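Local coordinates for protein malate dehydrogenase (Entamoeba histolytica, PDB 3I0P) that probably catalyses the NAD-dependent interconversion of malate and oxaloacetate, at residues Ala147-Pro159 against Asn224-Gly236. Numbering follows the deposited sequence.
Sequences ARSSVAATFGDEP and NYPKGKAYLHPLG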
ATOM      1  N   ALA A 147       1.239  15.308  -4.466  1.00 21.57           N
ATOM      2  CA  ALA A 147       0.797  16.618  -4.011  1.00 22.74           C
ATOM      3  C   ALA A 147       2.020  17.422  -3.587  1.00 23.86           C
ATOM      4  O   ALA A 147       3.116  16.867  -3.501  1.00 24.33           O
ATOM      5  CB  ALA A 147      -0.184  16.472  -2.854  1.00 22.47           C
ATOM      6  N   ARG A 148       1.846  18.721  -3.335  1.00 25.06           N
ATOM      7  CA  ARG A 148       2.959  19.575  -2.907  1.00 26.16           C
ATOM      8  C   ARG A 148       3.604  19.069  -1.615  1.00 26.36           C
ATOM      9  O   ARG A 148       2.922  18.519  -0.747  1.00 26.90           O
ATOM     10  CB  ARG A 148       2.515  21.035  -2.748  1.00 26.52           C
ATOM     11  CG  ARG A 148       1.686  21.338  -1.507  1.00 28.17           C
ATOM     12  CD  ARG A 148       1.344  22.822  -1.416  1.00 31.29           C
ATOM     13  NE  ARG A 148       2.507  23.649  -1.079  1.00 33.84           N
ATOM     14  CZ  ARG A 148       2.448  24.946  -0.764  1.00 34.75           C
ATOM     15  NH1 ARG A 148       1.277  25.583  -0.743  1.00 33.86           N
ATOM     16  NH2 ARG A 148       3.566  25.611  -0.471  1.00 34.01           N
ATOM     17  N   SER A 149       4.918  19.249  -1.508  1.00 26.43           N
ATOM     18  CA  SER A 149       5.684  18.833  -0.336  1.00 26.53           C
ATOM     19  C   SER A 149       5.072  19.305   0.986  1.00 26.85           C
ATOM     20  O   SER A 149       4.835  20.503   1.194  1.00 27.04           O
ATOM     21  CB  SER A 149       7.123  19.328  -0.453  1.00 26.32           C
ATOM     22  OG  SER A 149       7.648  18.999  -1.722  1.00 26.38           O
ATOM     23  N   SER A 150       4.818  18.343   1.866  1.00 27.01           N
ATOM     24  CA  SER A 150       4.332  18.604   3.215  1.00 27.20           C
ATOM     25  C   SER A 150       4.867  17.576   4.217  1.00 27.11           C
ATOM     26  O   SER A 150       4.817  17.801   5.428  1.00 27.29           O
ATOM     27  CB  SER A 150       2.799  18.585   3.234  1.00 27.61           C
ATOM     28  OG  SER A 150       2.301  17.261   3.076  1.00 28.33           O
ATOM     29  N   VAL A 151       5.367  16.450   3.703  1.00 26.91           N
ATOM     30  CA  VAL A 151       5.760  15.304   4.526  1.00 26.79           C
ATOM     31  C   VAL A 151       7.282  15.071   4.506  1.00 27.07           C
ATOM     32  O   VAL A 151       7.913  15.090   3.438  1.00 26.93           O
ATOM     33  CB  VAL A 151       4.982  14.004   4.096  1.00 26.85           C
ATOM     34  CG1 VAL A 151       5.346  12.799   4.969  1.00 25.40           C
ATOM     35  CG2 VAL A 151       3.476  14.238   4.113  1.00 25.85           C
ATOM     36  N   ALA A 152       7.858  14.850   5.691  1.00 27.15           N
ATOM     37  CA  ALA A 152       9.284  14.542   5.814  1.00 27.61           C
ATOM     38  C   ALA A 152       9.556  13.055   5.667  1.00 27.81           C
ATOM     39  O   ALA A 152       8.844  12.227   6.247  1.00 27.99           O
ATOM     40  CB  ALA A 152       9.828  15.027   7.142  1.00 27.43           C
ATOM     41  N   ALA A 153      10.594  12.731   4.900  1.00 27.98           N
ATOM     42  CA  ALA A 153      11.156  11.379   4.831  1.00 28.33           C
ATOM     43  C   ALA A 153      11.541  10.885   6.228  1.00 28.75           C
ATOM     44  O   ALA A 153      11.568  11.669   7.183  1.00 29.18           O
ATOM     45  CB  ALA A 153      12.376  11.375   3.932  1.00 28.08           C
ATOM     46  N   THR A 154      11.832   9.588   6.354  1.00 28.92           N
ATOM     47  CA  THR A 154      12.323   9.039   7.623  1.00 28.76           C
ATOM     48  C   THR A 154      13.744   9.548   7.854  1.00 28.82           C
ATOM     49  O   THR A 154      14.614   9.398   6.988  1.00 28.71           O
ATOM     50  CB  THR A 154      12.282   7.494   7.647  1.00 28.67           C
ATOM     51  OG1 THR A 154      10.949   7.050   7.379  1.00 28.34           O
ATOM     52  CG2 THR A 154      12.713   6.963   8.998  1.00 28.60           C
ATOM     53  N   PHE A 155      13.947  10.159   9.027  1.00 28.84           N
ATOM     54  CA  PHE A 155      15.196  10.848   9.418  1.00 28.84           C
ATOM     55  C   PHE A 155      15.318  12.249   8.803  1.00 29.02           C
ATOM     56  O   PHE A 155      16.392  12.859   8.851  1.00 29.22           O
ATOM     57  CB  PHE A 155      16.466  10.012   9.128  1.00 28.58           C
ATOM     58  CG  PHE A 155      16.438   8.619   9.709  1.00 28.45           C
ATOM     59  CD1 PHE A 155      15.866   8.368  10.960  1.00 28.03           C
ATOM     60  CD2 PHE A 155      17.008   7.554   9.007  1.00 28.13           C
ATOM     61  CE1 PHE A 155      15.841   7.074  11.489  1.00 27.92           C
ATOM     62  CE2 PHE A 155      16.994   6.254   9.526  1.00 27.82           C
ATOM     63  CZ  PHE A 155      16.407   6.013  10.769  1.00 28.06           C
ATOM     64  N   GLY A 156      14.218  12.752   8.238  1.00 29.01           N
ATOM     65  CA  GLY A 156      14.205  14.045   7.543  1.00 29.19           C
ATOM     66  C   GLY A 156      13.692  15.161   8.427  1.00 29.45           C
ATOM     67  O   GLY A 156      12.948  14.912   9.381  1.00 29.58           O
ATOM     68  N   ASP A 157      14.092  16.393   8.114  1.00 29.74           N
ATOM     69  CA  ASP A 157      13.778  17.567   8.944  1.00 29.90           C
ATOM     70  C   ASP A 157      13.180  18.679   8.074  1.00 30.01           C
ATOM     71  O   ASP A 157      13.301  19.874   8.378  1.00 30.50           O
ATOM     72  CB  ASP A 157      15.049  18.049   9.665  1.00 29.90           C
ATOM     73  CG  ASP A 157      14.755  18.844  10.943  1.00 29.83           C
ATOM     74  OD1 ASP A 157      13.725  18.581  11.599  1.00 30.14           O
ATOM     75  OD2 ASP A 157      15.566  19.730  11.296  1.00 28.92           O
ATOM     76  N   GLU A 158      12.504  18.265   7.006  1.00 29.83           N
ATOM     77  CA  GLU A 158      12.109  19.154   5.919  1.00 29.58           C
ATOM     78  C   GLU A 158      10.963  18.505   5.123  1.00 29.25           C
ATOM     79  O   GLU A 158      11.031  17.318   4.812  1.00 29.12           O
ATOM     80  CB  GLU A 158      13.323  19.373   5.011  1.00 29.58           C
ATOM     81  CG  GLU A 158      13.218  20.535   4.030  1.00 30.68           C
ATOM     82  CD  GLU A 158      14.290  20.494   2.932  1.00 31.35           C
ATOM     83  OE1 GLU A 158      15.290  19.744   3.059  1.00 30.12           O
ATOM     84  OE2 GLU A 158      14.123  21.227   1.931  1.00 32.20           O
ATOM     85  N   PRO A 159       9.895  19.272   4.809  1.00 29.02           N
ATOM     86  CA  PRO A 159       8.838  18.730   3.945  1.00 28.52           C
ATOM     87  C   PRO A 159       9.346  18.488   2.524  1.00 28.14           C
ATOM     88  O   PRO A 159       9.911  19.403   1.908  1.00 28.39           O
ATOM     89  CB  PRO A 159       7.779  19.838   3.940  1.00 28.50           C
ATOM     90  CG  PRO A 159       8.516  21.078   4.297  1.00 28.94           C
ATOM     91  CD  PRO A 159       9.596  20.647   5.247  1.00 28.93           C
ATOM     92  N   ASN A 224       4.167  27.163   8.457  1.00 43.83           N
ATOM     93  CA  ASN A 224       5.602  26.902   8.370  1.00 42.63           C
ATOM     94  C   ASN A 224       6.013  25.850   7.344  1.00 42.23           C
ATOM     95  O   ASN A 224       7.149  25.879   6.857  1.00 42.28           O
ATOM     96  CB  ASN A 224       6.166  26.556   9.750  1.00 42.58           C
ATOM     97  CG  ASN A 224       6.133  27.737  10.713  1.00 41.81           C
ATOM     98  OD1 ASN A 224       6.696  28.793  10.436  1.00 41.22           O
ATOM     99  ND2 ASN A 224       5.480  27.555  11.853  1.00 40.91           N
ATOM    100  N   TYR A 225       5.101  24.931   7.009  1.00 41.54           N
ATOM    101  CA  TYR A 225       5.410  23.882   6.027  1.00 40.71           C
ATOM    102  C   TYR A 225       5.641  24.433   4.615  1.00 40.83           C
ATOM    103  O   TYR A 225       6.508  23.915   3.905  1.00 40.80           O
ATOM    104  CB  TYR A 225       4.407  22.701   6.056  1.00 40.28           C
ATOM    105  CG  TYR A 225       3.284  22.731   5.027  1.00 38.66           C
ATOM    106  CD1 TYR A 225       1.967  23.004   5.412  1.00 36.92           C
ATOM    107  CD2 TYR A 225       3.531  22.458   3.672  1.00 36.63           C
ATOM    108  CE1 TYR A 225       0.932  23.032   4.481  1.00 34.74           C
ATOM    109  CE2 TYR A 225       2.497  22.488   2.732  1.00 35.62           C
ATOM    110  CZ  TYR A 225       1.201  22.776   3.147  1.00 35.05           C
ATOM    111  OH  TYR A 225       0.175  22.807   2.233  1.00 34.67           O
ATOM    112  N   PRO A 226       4.885  25.482   4.200  1.00 40.76           N
ATOM    113  CA  PRO A 226       5.218  26.079   2.896  1.00 40.72           C
ATOM    114  C   PRO A 226       6.541  26.834   2.929  1.00 40.63           C
ATOM    115  O   PRO A 226       7.153  27.028   1.880  1.00 40.69           O
ATOM    116  CB  PRO A 226       4.048  27.041   2.628  1.00 40.72           C
ATOM    117  CG  PRO A 226       2.946  26.568   3.518  1.00 40.55           C
ATOM    118  CD  PRO A 226       3.639  26.052   4.743  1.00 40.64           C
ATOM    119  N   LYS A 227       6.975  27.238   4.125  1.00 40.68           N
ATOM    120  CA  LYS A 227       8.280  27.891   4.326  1.00 40.85           C
ATOM    121  C   LYS A 227       9.438  26.878   4.439  1.00 40.58           C
ATOM    122  O   LYS A 227      10.612  27.266   4.541  1.00 40.57           O
ATOM    123  CB  LYS A 227       8.265  28.769   5.589  1.00 40.99           C
ATOM    124  CG  LYS A 227       7.292  29.948   5.596  1.00 41.75           C
ATOM    125  CD  LYS A 227       7.316  30.629   6.978  1.00 43.56           C
ATOM    126  CE  LYS A 227       6.595  31.983   6.998  1.00 44.69           C
ATOM    127  NZ  LYS A 227       5.112  31.842   7.115  1.00 44.89           N
ATOM    128  N   GLY A 228       9.102  25.585   4.445  1.00 40.09           N
ATOM    129  CA  GLY A 228      10.089  24.518   4.641  1.00 39.14           C
ATOM    130  C   GLY A 228      10.575  24.391   6.077  1.00 38.60           C
ATOM    131  O   GLY A 228      11.644  23.825   6.325  1.00 38.59           O
ATOM    132  N   LYS A 229       9.788  24.905   7.024  1.00 37.95           N
ATOM    133  CA  LYS A 229      10.192  24.944   8.436  1.00 37.54           C
ATOM    134  C   LYS A 229       9.299  24.096   9.367  1.00 36.97           C
ATOM    135  O   LYS A 229       9.481  24.104  10.586  1.00 37.19           O
ATOM    136  CB  LYS A 229      10.320  26.400   8.941  1.00 37.58           C
ATOM    137  N   ALA A 230       8.344  23.374   8.782  1.00 36.09           N
ATOM    138  CA  ALA A 230       7.545  22.360   9.488  1.00 35.21           C
ATOM    139  C   ALA A 230       7.143  21.266   8.506  1.00 34.62           C
ATOM    140  O   ALA A 230       7.244  21.452   7.289  1.00 34.55           O
ATOM    141  CB  ALA A 230       6.312  22.973  10.125  1.00 35.16           C
ATOM    142  N   TYR A 231       6.682  20.132   9.029  1.00 33.74           N
ATOM    143  CA  TYR A 231       6.360  18.980   8.188  1.00 32.90           C
ATOM    144  C   TYR A 231       5.454  17.957   8.874  1.00 32.33           C
ATOM    145  O   TYR A 231       5.421  17.869  10.107  1.00 32.10           O
ATOM    146  CB  TYR A 231       7.653  18.306   7.709  1.00 33.10           C
ATOM    147  CG  TYR A 231       8.617  17.969   8.826  1.00 33.43           C
ATOM    148  CD1 TYR A 231       8.417  16.842   9.634  1.00 33.20           C
ATOM    149  CD2 TYR A 231       9.724  18.773   9.081  1.00 33.68           C
ATOM    150  CE1 TYR A 231       9.293  16.528  10.662  1.00 33.73           C
ATOM    151  CE2 TYR A 231      10.609  18.468  10.114  1.00 34.45           C
ATOM    152  CZ  TYR A 231      10.389  17.341  10.897  1.00 34.27           C
ATOM    153  OH  TYR A 231      11.260  17.026  11.916  1.00 34.22           O
ATOM    154  N   LEU A 232       4.714  17.201   8.061  1.00 31.73           N
ATOM    155  CA  LEU A 232       3.917  16.056   8.524  1.00 31.05           C
ATOM    156  C   LEU A 232       4.759  14.771   8.550  1.00 30.62           C
ATOM    157  O   LEU A 232       5.721  14.631   7.789  1.00 30.39           O
ATOM    158  CB  LEU A 232       2.722  15.846   7.599  1.00 31.05           C
ATOM    159  CG  LEU A 232       1.575  16.854   7.589  1.00 30.89           C
ATOM    160  CD1 LEU A 232       0.966  16.921   6.214  1.00 30.77           C
ATOM    161  CD2 LEU A 232       0.529  16.480   8.606  1.00 30.82           C
ATOM    162  N   HIS A 233       4.397  13.840   9.430  1.00 30.22           N
ATOM    163  CA  HIS A 233       5.066  12.529   9.489  1.00 29.87           C
ATOM    164  C   HIS A 233       4.364  11.507   8.608  1.00 29.37           C
ATOM    165  O   HIS A 233       3.145  11.579   8.425  1.00 29.60           O
ATOM    166  CB  HIS A 233       5.130  12.002  10.925  1.00 29.85           C
ATOM    167  CG  HIS A 233       5.929  12.870  11.846  1.00 30.23           C
ATOM    168  ND1 HIS A 233       7.294  13.026  11.724  1.00 30.47           N
ATOM    169  CD2 HIS A 233       5.552  13.645  12.890  1.00 29.66           C
ATOM    170  CE1 HIS A 233       7.723  13.852  12.660  1.00 30.64           C
ATOM    171  NE2 HIS A 233       6.687  14.240  13.381  1.00 30.34           N
ATOM    172  N   PRO A 234       5.125  10.542   8.064  1.00 28.73           N
ATOM    173  CA  PRO A 234       4.492   9.441   7.341  1.00 28.44           C
ATOM    174  C   PRO A 234       3.717   8.532   8.293  1.00 28.15           C
ATOM    175  O   PRO A 234       3.930   8.585   9.509  1.00 27.95           O
ATOM    176  CB  PRO A 234       5.687   8.668   6.761  1.00 28.40           C
ATOM    177  CG  PRO A 234       6.885   9.554   6.947  1.00 28.36           C
ATOM    178  CD  PRO A 234       6.586  10.387   8.134  1.00 28.50           C
ATOM    179  N   LEU A 235       2.821   7.712   7.751  1.00 27.98           N
ATOM    180  CA  LEU A 235       2.255   6.609   8.533  1.00 27.90           C
ATOM    181  C   LEU A 235       3.402   5.779   9.163  1.00 27.97           C
ATOM    182  O   LEU A 235       4.316   5.316   8.472  1.00 27.59           O
ATOM    183  CB  LEU A 235       1.319   5.751   7.676  1.00 27.46           C
ATOM    184  CG  LEU A 235       0.733   4.457   8.251  1.00 27.00           C
ATOM    185  CD1 LEU A 235      -0.205   4.716   9.429  1.00 26.03           C
ATOM    186  CD2 LEU A 235       0.026   3.658   7.163  1.00 26.47           C
ATOM    187  N   GLY A 236       3.365   5.644  10.484  1.00 28.03           N
ATOM    188  CA  GLY A 236       4.456   5.012  11.214  1.00 28.48           C
ATOM    189  C   GLY A 236       5.275   6.006  12.022  1.00 28.64           C
ATOM    190  O   GLY A 236       6.181   5.614  12.758  1.00 28.96           O
TER
HETATM  191  O   HOH W   1       9.265  11.740   9.307  1.00 38.09           O
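Y231 and A152 make the apolar centre of this contact, an instance of an irregular loop held against a short strand and the turn before it by two tyrosine rings and a single backbone bridge. The methyl CB of A152 sits over one face of the Y231 ring, 3.8 Å from its centroid, a CH-pi contact, while CD of P159 approaches the edge of the same ring. With chi1 at 52°, CG of Y231 lies between its own N and carbonyl carbon, which directs the ring across the loop toward D157. On the flank of this core, V151 divides its branches: CG2 packs on CB of L232, and CG1 reaches CG of P234 at 4.1 Å. A second CH-pi contact sets CB of S150 over the face of the Y225 ring.

Between these clusters L232 uses both backbone polar atoms. Its N donates to O of S150 (2.7 Å) in a nearly straight bond, and its O accepts from N of A152 (3.0 Å).

Farther out, the Y231 hydroxyl donates to the anti lone pair of D157 OD1 (2.9 Å), an oxygen also bonded by the backbone N of G211. At the other end, the R148 guanidinium has CE2 of Y225 over one face, the two planes 66° apart, while its NH2 packs by CB of P226 and forms a salt bridge with E271. E158 OE1 accepts a hydrogen bond from the backbone N of D315 of the second subunit, and F155 stacks on H320 of that subunit.

S150 and V151, both facing L161, form a classic beta bulge, and the lone V151–L232 bridge joins this bulged loop, whose A147 touches NAD, to the two-stranded antiparallel sheet of 207-209 and 230-232.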